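Local coordinates for lytic chitin monooxygenase (Enterococcus faecalis, PDB 4A02), which is a secreted copper-dependent monooxygenase that oxidatively cleaves glycosidic bonds in crystalline alpha- and beta-chitin, acting in synergy with a chitinase, at residues K39-T44 and A156-I161; I78-T83 and A146-G151; Q85-S90 and G119-P124; S90-I95 and I114-G119. One frame throughout, in Å; residues are numbered along the deposited sequence. Where two conformers were deposited one is given.

Interaction 1 (K39-T44 and A156-I161)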
loop_
_atom_site.group_PDB
_atom_site.type_symbol
_atom_site.label_atom_id
_atom_site.label_comp_id
_atom_site.label_asym_id
_atom_site.label_seq_id
_atom_site.Cartn_x
_atom_site.Cartn_y
_atom_site.Cartn_z
ATOM N N LYS A 39 -0.011 -3.365 14.292
ATOM C CA LYS A 39 1.104 -4.036 13.626
ATOM C C LYS A 39 0.807 -5.526 13.573
ATOM O O LYS A 39 0.144 -6.105 14.409
ATOM C CB LYS A 39 2.402 -3.726 14.331
ATOM C CG LYS A 39 2.829 -2.288 14.249
ATOM C CD LYS A 39 4.168 -2.033 14.927
ATOM C CE LYS A 39 4.584 -0.585 14.863
ATOM N NZ LYS A 39 3.739 0.313 15.673
ATOM N N ASN A 40 1.372 -6.150 12.510
ATOM C CA ASN A 40 1.202 -7.577 12.291
ATOM C C ASN A 40 -0.231 -7.985 12.019
ATOM O O ASN A 40 -0.635 -9.068 12.405
ATOM C CB ASN A 40 1.783 -8.435 13.466
ATOM C CG ASN A 40 2.116 -9.830 12.934
ATOM O OD1 ASN A 40 2.490 -10.013 11.777
ATOM N ND2 ASN A 40 1.998 -10.786 13.845
ATOM N N THR A 41 -0.968 -7.145 11.313
ATOM C CA THR A 41 -2.294 -7.482 10.823
ATOM C C THR A 41 -2.135 -7.813 9.357
ATOM O O THR A 41 -1.821 -6.927 8.559
ATOM C CB THR A 41 -3.278 -6.337 11.014
ATOM O OG1 THR A 41 -3.385 -5.998 12.391
ATOM C CG2 THR A 41 -4.675 -6.700 10.545
ATOM N N PHE A 42 -2.330 -9.079 8.995
ATOM C CA PHE A 42 -2.214 -9.527 7.616
ATOM C C PHE A 42 -3.340 -10.542 7.344
ATOM O O PHE A 42 -3.076 -11.697 7.047
ATOM C CB PHE A 42 -0.862 -10.116 7.333
ATOM C CG PHE A 42 0.293 -9.132 7.373
ATOM C CD1 PHE A 42 0.619 -8.401 6.245
ATOM C CD2 PHE A 42 1.021 -8.930 8.517
ATOM C CE1 PHE A 42 1.651 -7.491 6.272
ATOM C CE2 PHE A 42 2.053 -8.019 8.529
ATOM C CZ PHE A 42 2.375 -7.290 7.408
ATOM N N ILE A 43 -4.575 -10.077 7.431
ATOM C CA ILE A 43 -5.727 -10.954 7.381
ATOM C C ILE A 43 -6.111 -11.197 5.919
ATOM O O ILE A 43 -6.312 -10.262 5.149
ATOM C CB ILE A 43 -6.911 -10.331 8.128
ATOM C CG1 ILE A 43 -6.570 -10.035 9.601
ATOM C CG2 ILE A 43 -8.171 -11.156 7.981
ATOM C CD1 ILE A 43 -7.468 -9.009 10.230
ATOM N N THR A 44 -6.195 -12.474 5.553
ATOM C CA THR A 44 -6.519 -12.807 4.170
ATOM C C THR A 44 -7.844 -12.204 3.779
ATOM O O THR A 44 -8.836 -12.261 4.508
ATOM C CB THR A 44 -6.533 -14.318 3.998
ATOM O OG1 THR A 44 -5.186 -14.728 4.225
ATOM C CG2 THR A 44 -6.982 -14.750 2.621
ATOM N N ALA A 156 -0.037 0.427 12.532
ATOM C CA ALA A 156 0.640 0.696 11.277
ATOM C C ALA A 156 -0.439 1.177 10.311
ATOM O O ALA A 156 -1.632 0.920 10.489
ATOM C CB ALA A 156 1.308 -0.547 10.740
ATOM N N PHE A 157 0.024 1.834 9.261
ATOM C CA PHE A 157 -0.808 2.245 8.135
ATOM C C PHE A 157 -0.470 1.391 6.933
ATOM O O PHE A 157 0.704 1.216 6.590
ATOM C CB PHE A 157 -0.626 3.748 7.829
ATOM C CG PHE A 157 -1.231 4.586 8.909
ATOM C CD1 PHE A 157 -0.561 4.775 10.121
ATOM C CD2 PHE A 157 -2.511 5.131 8.793
ATOM C CE1 PHE A 157 -1.155 5.448 11.164
ATOM C CE2 PHE A 157 -3.111 5.801 9.815
ATOM C CZ PHE A 157 -2.455 5.939 11.023
ATOM N N TYR A 158 -1.507 0.823 6.313
ATOM C CA TYR A 158 -1.368 -0.220 5.311
ATOM C C TYR A 158 -1.867 0.271 3.974
ATOM O O TYR A 158 -2.987 0.763 3.862
ATOM C CB TYR A 158 -2.186 -1.441 5.745
ATOM C CG TYR A 158 -1.678 -2.143 7.004
ATOM C CD1 TYR A 158 -2.076 -1.755 8.267
ATOM C CD2 TYR A 158 -0.783 -3.222 6.887
ATOM C CE1 TYR A 158 -1.594 -2.417 9.393
ATOM C CE2 TYR A 158 -0.333 -3.892 7.993
ATOM C CZ TYR A 158 -0.745 -3.486 9.259
ATOM O OH TYR A 158 -0.245 -4.195 10.336
ATOM N N GLN A 159 -1.013 0.134 2.953
ATOM C CA GLN A 159 -1.270 0.715 1.627
ATOM C C GLN A 159 -1.013 -0.308 0.527
ATOM O O GLN A 159 0.120 -0.578 0.145
ATOM C CB GLN A 159 -0.382 1.940 1.439
ATOM C CG GLN A 159 -0.786 3.092 2.337
ATOM C CD GLN A 159 -1.998 3.821 1.783
ATOM O OE1 GLN A 159 -1.902 4.410 0.704
ATOM N NE2 GLN A 159 -3.108 3.813 2.486
ATOM N N ALA A 160 -2.118 -0.841 -0.022
ATOM C CA ALA A 160 -2.051 -1.619 -1.251
ATOM C C ALA A 160 -1.929 -0.696 -2.453
ATOM O O ALA A 160 -2.643 0.311 -2.542
ATOM C CB ALA A 160 -3.318 -2.468 -1.381
ATOM N N ILE A 161 -1.043 -1.062 -3.373
ATOM C CA ILE A 161 -0.709 -0.254 -4.561
ATOM C C ILE A 161 -0.739 -1.167 -5.765
ATOM O O ILE A 161 -0.020 -2.174 -5.813
ATOM C CB ILE A 161 0.696 0.347 -4.385
ATOM C CG1 ILE A 161 0.846 1.191 -3.108
ATOM C CG2 ILE A 161 1.098 1.150 -5.622
ATOM C CD1 ILE A 161 2.154 1.024 -2.453
HETATM O O HOH W 1 2.791 -4.595 10.597
#
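K39 and A156 mark where the two backbones are nearest, with their CA atoms 5.3 Å apart; from there residues 39-44 draw away while 156-161 continues as a regular strand. Just before, strand 36-38 pairs antiparallel with strand 155-165. N40, with a positive phi of 64°, kinks the chain out of that pairing, and an asparagine tolerates this backbone shape well. Y158 reaches across to the kink. Its CG is anti to the carbonyl carbon (chi1 -66°), which sends the ring across, and its OH ends 3.2 Å from T41 N. N40 N is bridged to the hydroxyl by a water, which accepts from N40 N at 2.8 Å and donates to Y158 OH at 3.1 Å. The phenol is also hydrogen-bonded to P38 O, so a tyrosine suits the spot: a long apolar ring with a hydroxyl for the turning backbone. The segment thus opens the long connection between strands 36-38 and 69-71, laid against strand 155-165 of the mixed sheet in the beta-sandwich core usual in these monooxygenases. T41 crosses Y158 at about a right angle, T41 CB lying 3.8 Å from Y158 OH and T41 O 3.4 Å from Y158 CE2; its own OG1 turns back to bond P38 O. F42 CZ comes up at the edge of the Y158 ring, 4.4 Å from CE2, while the F42 ring also meets Y94 edge-to-face. K39 runs its extended chain past A156, CG to CB 4.2 Å, and its NZ is gripped by the carbonyls of I150 and N155.

Interaction 2 (I78-T83 and A146-G151)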
loop_
_atom_site.group_PDB
_atom_site.type_symbol
_atom_site.label_atom_id
_atom_site.label_comp_id
_atom_site.label_asym_id
_atom_site.label_seq_id
_atom_site.Cartn_x
_atom_site.Cartn_y
_atom_site.Cartn_z
ATOM N N ILE A 78 9.389 5.310 -4.138
ATOM C CA ILE A 78 8.024 5.201 -3.598
ATOM C C ILE A 78 7.866 6.300 -2.530
ATOM O O ILE A 78 8.759 6.379 -1.667
ATOM C CB ILE A 78 7.813 3.755 -3.129
ATOM C CG1 ILE A 78 6.395 3.539 -2.672
ATOM C CG2 ILE A 78 8.826 3.285 -2.082
ATOM C CD1 ILE A 78 5.903 2.102 -2.784
ATOM N N THR A 79 6.855 7.210 -2.659
ATOM C CA THR A 79 6.649 8.412 -1.859
ATOM C C THR A 79 5.378 8.305 -1.040
ATOM O O THR A 79 4.305 8.040 -1.614
ATOM C CB THR A 79 6.592 9.652 -2.735
ATOM O OG1 THR A 79 7.818 9.793 -3.434
ATOM C CG2 THR A 79 6.396 10.961 -1.942
ATOM N N TRP A 80 5.499 8.542 0.248
ATOM C CA TRP A 80 4.370 8.717 1.148
ATOM C C TRP A 80 4.047 10.203 1.313
ATOM O O TRP A 80 4.939 11.051 1.298
ATOM C CB TRP A 80 4.606 8.125 2.521
ATOM C CG TRP A 80 4.725 6.649 2.611
ATOM C CD1 TRP A 80 5.764 5.867 2.202
ATOM C CD2 TRP A 80 3.763 5.751 3.201
ATOM N NE1 TRP A 80 5.509 4.539 2.484
ATOM C CE2 TRP A 80 4.286 4.453 3.108
ATOM C CE3 TRP A 80 2.503 5.941 3.793
ATOM C CZ2 TRP A 80 3.599 3.347 3.602
ATOM C CZ3 TRP A 80 1.818 4.855 4.274
ATOM C CH2 TRP A 80 2.361 3.550 4.173
ATOM N N ASN A 81 2.765 10.503 1.530
ATOM C CA ASN A 81 2.335 11.799 1.997
ATOM C C ASN A 81 1.640 11.585 3.336
ATOM O O ASN A 81 0.717 10.770 3.433
ATOM C CB ASN A 81 1.392 12.495 1.031
ATOM C CG ASN A 81 1.965 12.959 -0.279
ATOM O OD1 ASN A 81 1.208 13.481 -1.141
ATOM N ND2 ASN A 81 3.272 12.854 -0.490
ATOM N N LEU A 82 2.126 12.292 4.358
ATOM C CA LEU A 82 1.640 12.106 5.722
ATOM C C LEU A 82 0.802 13.270 6.119
ATOM O O LEU A 82 1.266 14.413 5.977
ATOM C CB LEU A 82 2.831 11.928 6.671
ATOM C CG LEU A 82 3.862 10.912 6.239
ATOM C CD1 LEU A 82 4.945 10.780 7.318
ATOM C CD2 LEU A 82 3.247 9.541 5.952
ATOM N N THR A 83 -0.380 12.963 6.617
ATOM C CA THR A 83 -1.283 13.959 7.097
ATOM C C THR A 83 -0.984 14.241 8.570
ATOM O O THR A 83 -1.323 15.344 8.998
ATOM C CB THR A 83 -2.765 13.568 6.940
ATOM O OG1 THR A 83 -3.050 12.314 7.587
ATOM C CG2 THR A 83 -3.139 13.445 5.497
ATOM N N ALA A 146 2.569 -1.751 1.198
ATOM C CA ALA A 146 3.471 -0.858 1.926
ATOM C C ALA A 146 2.906 -0.637 3.320
ATOM O O ALA A 146 1.725 -0.361 3.476
ATOM C CB ALA A 146 3.578 0.449 1.180
ATOM N N VAL A 147 3.776 -0.749 4.333
ATOM C CA VAL A 147 3.332 -0.724 5.724
ATOM C C VAL A 147 4.192 0.228 6.524
ATOM O O VAL A 147 5.403 0.010 6.710
ATOM C CB VAL A 147 3.429 -2.145 6.342
ATOM C CG1 VAL A 147 2.849 -2.106 7.764
ATOM C CG2 VAL A 147 2.705 -3.155 5.490
ATOM N N TRP A 148 3.582 1.305 7.015
ATOM C CA TRP A 148 4.243 2.330 7.822
ATOM C C TRP A 148 3.970 2.019 9.299
ATOM O O TRP A 148 2.851 2.136 9.769
ATOM C CB TRP A 148 3.700 3.685 7.451
ATOM C CG TRP A 148 4.195 4.814 8.296
ATOM C CD1 TRP A 148 5.412 4.946 8.913
ATOM C CD2 TRP A 148 3.486 6.015 8.589
ATOM N NE1 TRP A 148 5.477 6.123 9.572
ATOM C CE2 TRP A 148 4.302 6.809 9.397
ATOM C CE3 TRP A 148 2.205 6.497 8.282
ATOM C CZ2 TRP A 148 3.901 8.054 9.882
ATOM C CZ3 TRP A 148 1.821 7.717 8.753
ATOM C CH2 TRP A 148 2.663 8.480 9.570
ATOM N N GLY A 149 5.016 1.549 10.000
ATOM C CA GLY A 149 4.884 1.164 11.400
ATOM C C GLY A 149 5.155 2.343 12.316
ATOM O O GLY A 149 6.243 2.910 12.299
ATOM N N ILE A 150 4.175 2.710 13.115
ATOM C CA ILE A 150 4.257 3.921 13.939
ATOM C C ILE A 150 5.130 3.669 15.168
ATOM O O ILE A 150 5.093 2.609 15.793
ATOM C CB ILE A 150 2.843 4.381 14.299
ATOM C CG1 ILE A 150 2.020 4.618 13.018
ATOM C CG2 ILE A 150 2.842 5.629 15.166
ATOM C CD1 ILE A 150 2.594 5.626 12.101
ATOM N N GLY A 151 5.953 4.672 15.517
ATOM C CA GLY A 151 6.857 4.494 16.630
ATOM C C GLY A 151 6.292 4.611 18.010
ATOM O O GLY A 151 6.858 4.113 18.964
#
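W148 has CG anti to its backbone N (chi1 174°), whereas in W80 CG is anti to the carbonyl carbon and sits beside the backbone N (chi1 -67°); from strands on facing sheets these torsions lay the two indoles against each other. W148 CB rests over the face of the W80 six-membered ring, 3.5 Å from W80 CH2, a CH-pi contact. Beyond CB, the edge of the W148 indole points at that ring in an edge-to-face pair, with centroids 5.6 Å apart and planes at 59°. A146 CB packs against W80, 3.8 Å from CZ2, its single methyl leaving room for the large ring. Strands 74-82 and 142-150 belong to the two different sheets of the sandwich; the axes of 78-82 and 146-150 approach to 10.4 Å, a gap filled chiefly by side chains, with no hydrogen bond across it. L82 covers one face of W148, its CD2 3.6 Å from CZ3, and I150 CD1 lies over the opposite face at 3.4 Å above the plane, so the indole is sandwiched between two branched aliphatic side chains, which restricts its tilt. Both buried indole nitrogens have partners: W80 NE1 is hydrogen-bonded to Y93 OH, and W148 NE1 to T88 OG1. W91 stacks on W148 and also meets W80, extending the aromatic cluster. The W148 side chain comes within about 4 Å of H86 and about 5 Å of H1 at nearest atoms, which places it next to the two copper-binding histidines.

Interaction 3 (Q85-S90 and G119-P124)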
loop_
_atom_site.group_PDB
_atom_site.type_symbol
_atom_site.label_atom_id
_atom_site.label_comp_id
_atom_site.label_asym_id
_atom_site.label_seq_id
_atom_site.Cartn_x
_atom_site.Cartn_y
_atom_site.Cartn_z
ATOM N N GLN A 85 2.408 13.586 11.062
ATOM C CA GLN A 85 3.751 13.002 11.103
ATOM C C GLN A 85 3.900 12.356 12.513
ATOM O O GLN A 85 3.676 13.005 13.473
ATOM C CB GLN A 85 4.797 14.047 10.808
ATOM C CG GLN A 85 4.640 14.735 9.487
ATOM C CD GLN A 85 5.293 16.108 9.568
ATOM O OE1 GLN A 85 4.562 17.074 9.841
ATOM N NE2 GLN A 85 6.612 16.206 9.451
ATOM N N HIS A 86 4.215 11.114 12.621
ATOM C CA HIS A 86 4.572 10.452 13.878
ATOM C C HIS A 86 5.974 9.930 13.837
ATOM O O HIS A 86 6.403 9.557 12.768
ATOM C CB HIS A 86 3.770 9.174 14.115
ATOM C CG HIS A 86 2.454 9.512 14.631
ATOM N ND1 HIS A 86 2.045 9.215 15.911
ATOM C CD2 HIS A 86 1.434 10.196 14.058
ATOM C CE1 HIS A 86 0.790 9.682 16.068
ATOM N NE2 HIS A 86 0.426 10.280 14.959
ATOM N N ARG A 87 6.578 9.884 15.023
ATOM C CA ARG A 87 7.802 9.103 15.174
ATOM C C ARG A 87 7.514 7.739 14.549
ATOM O O ARG A 87 6.413 7.217 14.762
ATOM C CB ARG A 87 8.160 8.954 16.688
ATOM C CG ARG A 87 8.531 10.240 17.364
ATOM C CD ARG A 87 9.178 10.185 18.729
ATOM N NE ARG A 87 9.733 11.552 18.902
ATOM C CZ ARG A 87 10.884 12.060 18.519
ATOM N NH1 ARG A 87 11.828 11.373 17.889
ATOM N NH2 ARG A 87 11.127 13.338 18.787
ATOM N N THR A 88 8.496 7.262 13.810
ATOM C CA THR A 88 8.330 6.066 13.005
ATOM C C THR A 88 9.251 4.924 13.442
ATOM O O THR A 88 10.454 5.123 13.617
ATOM C CB THR A 88 8.595 6.424 11.556
ATOM O OG1 THR A 88 7.574 7.344 11.136
ATOM C CG2 THR A 88 8.480 5.215 10.650
ATOM N N ALA A 89 8.681 3.730 13.568
ATOM C CA ALA A 89 9.445 2.509 13.832
ATOM C C ALA A 89 10.005 1.902 12.557
ATOM O O ALA A 89 11.166 1.468 12.561
ATOM C CB ALA A 89 8.598 1.468 14.541
ATOM N N SER A 90 9.239 1.818 11.479
ATOM C CA SER A 90 9.585 0.996 10.371
ATOM C C SER A 90 8.778 1.302 9.161
ATOM O O SER A 90 7.682 1.836 9.224
ATOM C CB SER A 90 9.320 -0.478 10.752
ATOM O OG SER A 90 7.991 -0.633 11.186
ATOM N N GLY A 119 12.870 3.039 10.845
ATOM C CA GLY A 119 12.473 4.385 11.037
ATOM C C GLY A 119 13.231 5.187 12.058
ATOM O O GLY A 119 13.198 6.407 12.104
ATOM N N LYS A 120 13.940 4.475 12.931
ATOM C CA LYS A 120 14.836 5.045 13.978
ATOM C C LYS A 120 14.126 5.963 14.953
ATOM O O LYS A 120 14.755 6.797 15.603
ATOM C CB LYS A 120 15.982 5.798 13.348
ATOM C CG LYS A 120 16.886 4.802 12.591
ATOM C CD LYS A 120 17.963 5.432 11.737
ATOM C CE LYS A 120 17.374 5.843 10.383
ATOM N NZ LYS A 120 18.283 6.419 9.337
ATOM N N GLN A 121 12.818 5.795 15.092
ATOM C CA GLN A 121 12.026 6.629 16.011
ATOM C C GLN A 121 12.142 8.094 15.677
ATOM O O GLN A 121 12.080 9.030 16.473
ATOM C CB GLN A 121 12.360 6.359 17.487
ATOM C CG GLN A 121 11.902 4.966 17.958
ATOM C CD GLN A 121 10.392 4.871 18.045
ATOM O OE1 GLN A 121 9.636 5.807 17.929
ATOM N NE2 GLN A 121 10.023 3.668 18.173
ATOM N N GLU A 122 12.391 8.348 14.397
ATOM C CA GLU A 122 12.420 9.760 14.050
ATOM C C GLU A 122 11.068 10.218 13.490
ATOM O O GLU A 122 10.263 9.417 12.953
ATOM C CB GLU A 122 13.436 9.960 12.967
ATOM C CG GLU A 122 14.804 9.359 13.247
ATOM C CD GLU A 122 15.565 9.503 11.910
ATOM O OE1 GLU A 122 14.895 9.628 10.851
ATOM O OE2 GLU A 122 16.811 9.505 11.988
ATOM N N VAL A 123 10.821 11.500 13.524
ATOM C CA VAL A 123 9.640 12.093 12.957
ATOM C C VAL A 123 9.911 12.434 11.482
ATOM O O VAL A 123 10.772 13.244 11.157
ATOM C CB VAL A 123 9.222 13.376 13.706
ATOM C CG1 VAL A 123 7.971 13.978 13.054
ATOM C CG2 VAL A 123 8.990 13.015 15.160
ATOM N N PRO A 124 9.224 11.808 10.589
ATOM C CA PRO A 124 9.500 12.035 9.166
ATOM C C PRO A 124 8.911 13.356 8.715
ATOM O O PRO A 124 8.020 13.898 9.396
ATOM C CB PRO A 124 8.775 10.855 8.460
ATOM C CG PRO A 124 7.738 10.459 9.452
ATOM C CD PRO A 124 8.197 10.828 10.830
#
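T88 N gives its hydrogen to E122 O at 2.9 Å, G119 N gives its own to A89 O, also at 2.9 Å, and Q121 N makes a weak bond to T88 O. In a type I' beta turn from G119 to E122, with K120 and Q121 both at positive phi, the chain turns a corner and leaves strand 111-120 for another sheet or face. G119, lacking a side chain, lets its CA sit close to T88 O. Two side chains add bonds to carbonyls. Q85 NE2 meets P124 O on a lone pair, in the carbonyl plane, at 2.7 Å; R87 NH1 meets Q121 O nearly end-on, at a C=O...N angle of 170°. Just before strand 88-96 lies H86, a copper ligand whose ND1 is hydrogen-bonded to D152. Its carbonyl is held by T88 OG1 at 3.0 Å, and through its tie to W148 the threonine links the histidine's backbone to the core. Packing contacts complete the junction. V123 CG2 sits 4.0 Å above the plane of the R87 guanidinium, over its centre, and also touches R87 CG; V123 CG1 touches Q85 CB; and the P124 ring packs on T88, CG to OG1 3.5 Å.

Interaction 4 (S90-I95 and I114-G119)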
loop_
_atom_site.group_PDB
_atom_site.type_symbol
_atom_site.label_atom_id
_atom_site.label_comp_id
_atom_site.label_asym_id
_atom_site.label_seq_id
_atom_site.Cartn_x
_atom_site.Cartn_y
_atom_site.Cartn_z
ATOM N N SER A 90 9.239 1.818 11.479
ATOM C CA SER A 90 9.585 0.996 10.371
ATOM C C SER A 90 8.778 1.302 9.161
ATOM O O SER A 90 7.682 1.836 9.224
ATOM C CB SER A 90 9.320 -0.478 10.752
ATOM O OG SER A 90 7.991 -0.633 11.186
ATOM N N TRP A 91 9.327 0.888 8.001
ATOM C CA TRP A 91 8.623 0.909 6.704
ATOM C C TRP A 91 8.908 -0.436 6.079
ATOM O O TRP A 91 10.074 -0.801 5.863
ATOM C CB TRP A 91 9.120 2.016 5.805
ATOM C CG TRP A 91 9.254 3.391 6.419
ATOM C CD1 TRP A 91 10.302 3.894 7.171
ATOM C CD2 TRP A 91 8.288 4.444 6.316
ATOM N NE1 TRP A 91 10.050 5.176 7.519
ATOM C CE2 TRP A 91 8.804 5.542 7.004
ATOM C CE3 TRP A 91 7.054 4.552 5.705
ATOM C CZ2 TRP A 91 8.107 6.745 7.105
ATOM C CZ3 TRP A 91 6.375 5.743 5.782
ATOM C CH2 TRP A 91 6.885 6.851 6.471
ATOM N N ASP A 92 7.864 -1.204 5.755
ATOM C CA ASP A 92 8.017 -2.519 5.155
ATOM C C ASP A 92 7.278 -2.582 3.836
ATOM O O ASP A 92 6.215 -1.986 3.686
ATOM C CB ASP A 92 7.471 -3.620 6.067
ATOM C CG ASP A 92 8.253 -3.737 7.355
ATOM O OD1 ASP A 92 9.405 -4.182 7.284
ATOM O OD2 ASP A 92 7.690 -3.419 8.377
ATOM N N TYR A 93 7.839 -3.337 2.887
ATOM C CA TYR A 93 7.256 -3.461 1.561
ATOM C C TYR A 93 7.267 -4.898 1.114
ATOM O O TYR A 93 8.275 -5.606 1.265
ATOM C CB TYR A 93 8.015 -2.606 0.558
ATOM C CG TYR A 93 7.982 -1.136 0.851
ATOM C CD1 TYR A 93 8.886 -0.547 1.736
ATOM C CD2 TYR A 93 7.029 -0.305 0.287
ATOM C CE1 TYR A 93 8.835 0.801 1.994
ATOM C CE2 TYR A 93 6.989 1.032 0.554
ATOM C CZ TYR A 93 7.900 1.605 1.412
ATOM O OH TYR A 93 7.785 2.956 1.622
ATOM N N TYR A 94 6.146 -5.305 0.515
ATOM C CA TYR A 94 5.910 -6.630 -0.036
ATOM C C TYR A 94 5.416 -6.505 -1.452
ATOM O O TYR A 94 4.800 -5.477 -1.785
ATOM C CB TYR A 94 4.856 -7.365 0.823
ATOM C CG TYR A 94 5.125 -7.414 2.293
ATOM C CD1 TYR A 94 4.815 -6.295 3.105
ATOM C CD2 TYR A 94 5.669 -8.511 2.918
ATOM C CE1 TYR A 94 5.040 -6.309 4.463
ATOM C CE2 TYR A 94 5.917 -8.513 4.310
ATOM C CZ TYR A 94 5.590 -7.368 5.058
ATOM O OH TYR A 94 5.850 -7.399 6.422
ATOM N N ILE A 95 5.568 -7.539 -2.287
ATOM C CA ILE A 95 4.984 -7.532 -3.596
ATOM C C ILE A 95 4.499 -8.940 -3.941
ATOM O O ILE A 95 5.168 -9.942 -3.621
ATOM C CB ILE A 95 5.918 -6.965 -4.676
ATOM C CG1 ILE A 95 5.185 -6.716 -5.985
ATOM C CG2 ILE A 95 7.146 -7.830 -4.877
ATOM C CD1 ILE A 95 6.024 -5.978 -7.006
ATOM N N ILE A 114 10.131 -7.434 0.233
ATOM C CA ILE A 114 11.202 -6.858 -0.585
ATOM C C ILE A 114 11.952 -5.721 0.073
ATOM O O ILE A 114 13.068 -5.382 -0.434
ATOM C CB ILE A 114 10.715 -6.486 -2.003
ATOM C CG1 ILE A 114 9.632 -5.444 -1.990
ATOM C CG2 ILE A 114 10.326 -7.760 -2.745
ATOM C CD1 ILE A 114 9.314 -4.871 -3.359
ATOM N N ALA A 115 11.486 -5.122 1.133
ATOM C CA ALA A 115 12.242 -4.082 1.836
ATOM C C ALA A 115 11.761 -3.942 3.254
ATOM O O ALA A 115 10.579 -4.126 3.544
ATOM C CB ALA A 115 12.136 -2.723 1.118
ATOM N N SER A 116 12.698 -3.579 4.110
ATOM C CA SER A 116 12.408 -3.218 5.499
ATOM C C SER A 116 13.360 -2.076 5.858
ATOM O O SER A 116 14.593 -2.269 5.859
ATOM C CB SER A 116 12.620 -4.388 6.460
ATOM O OG SER A 116 12.106 -4.045 7.770
ATOM N N ILE A 117 12.838 -0.939 6.153
ATOM C CA ILE A 117 13.612 0.263 6.434
ATOM C C ILE A 117 13.313 0.696 7.868
ATOM O O ILE A 117 12.188 0.881 8.284
ATOM C CB ILE A 117 13.238 1.358 5.470
ATOM C CG1 ILE A 117 13.494 0.908 4.022
ATOM C CG2 ILE A 117 13.888 2.712 5.765
ATOM C CD1 ILE A 117 12.896 1.844 2.992
ATOM N N ASP A 118 14.431 0.870 8.637
ATOM C CA ASP A 118 14.298 1.266 10.037
ATOM C C ASP A 118 13.884 2.721 10.092
ATOM O O ASP A 118 14.532 3.563 9.446
ATOM C CB ASP A 118 15.637 0.955 10.747
ATOM C CG ASP A 118 15.638 1.197 12.267
ATOM O OD1 ASP A 118 14.675 1.651 12.942
ATOM O OD2 ASP A 118 16.663 0.823 12.893
ATOM N N GLY A 119 12.870 3.039 10.845
ATOM C CA GLY A 119 12.473 4.385 11.037
ATOM C C GLY A 119 13.231 5.187 12.058
ATOM O O GLY A 119 13.198 6.407 12.104
#
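W91 and I117 exchange both backbone bonds: W91 N to I117 O at 2.9 Å and I117 N to W91 O at 2.8 Å. Y93 N then uses A115 O, at 2.9 Å. Y93 O accepts twice, from I114 N at 2.8 Å and A115 N at 3.2 Å, both reaching it from the same face of its plane. This doubling is a classic beta bulge in strand 111-120, with I114 and A115 opposite the one residue Y93. The two strands form an antiparallel hairpin pair in the mixed sheet of the sandwich, and strand 142-150 takes up the other side of strand 88-96, where S90 and D92 bond G149 and V147 through their backbones. On the face of S90, D92, S116 and D118, S116 OG donates to D92 OD1 at 2.7 Å; with the hydroxyl anti to the backbone N (chi1 -170°), it reaches straight across to its partner. K113 adds a salt bridge to OD1, which probably favours the charged carboxylate. The face of W91, Y93, A115 and I117 turns inward. There Y93 rests its CD1 4.0 Å from the small A115 CB, and its buried hydroxyl is bonded to Q130 OE1. W91 CD1 touches I117 CG2, while at the bulge I114 CG2 meets I95 CG2 at 3.8 Å.

In the fold
Interaction 2 is the buried heart of the set, joining the two sheets through aromatic and aliphatic side chains with no hydrogen bond across. Interaction 4 works within one sheet and lives on backbone bonds; interaction 3 continues the same strand pair, sharing S90 and G119, out to a surface turn where side chains bond to carbonyls beside copper-binding H86. Interaction 1, partly buried, lays a loop on strand 155-165 with a water and a tyrosine hydroxyl in place of regular pairing. Strand 142-150 connects them: it neighbours strand 155-165 of interaction 1 and strand 88-96 of interactions 3 and 4. The inward face of interaction 4 also meets the residues of interaction 2.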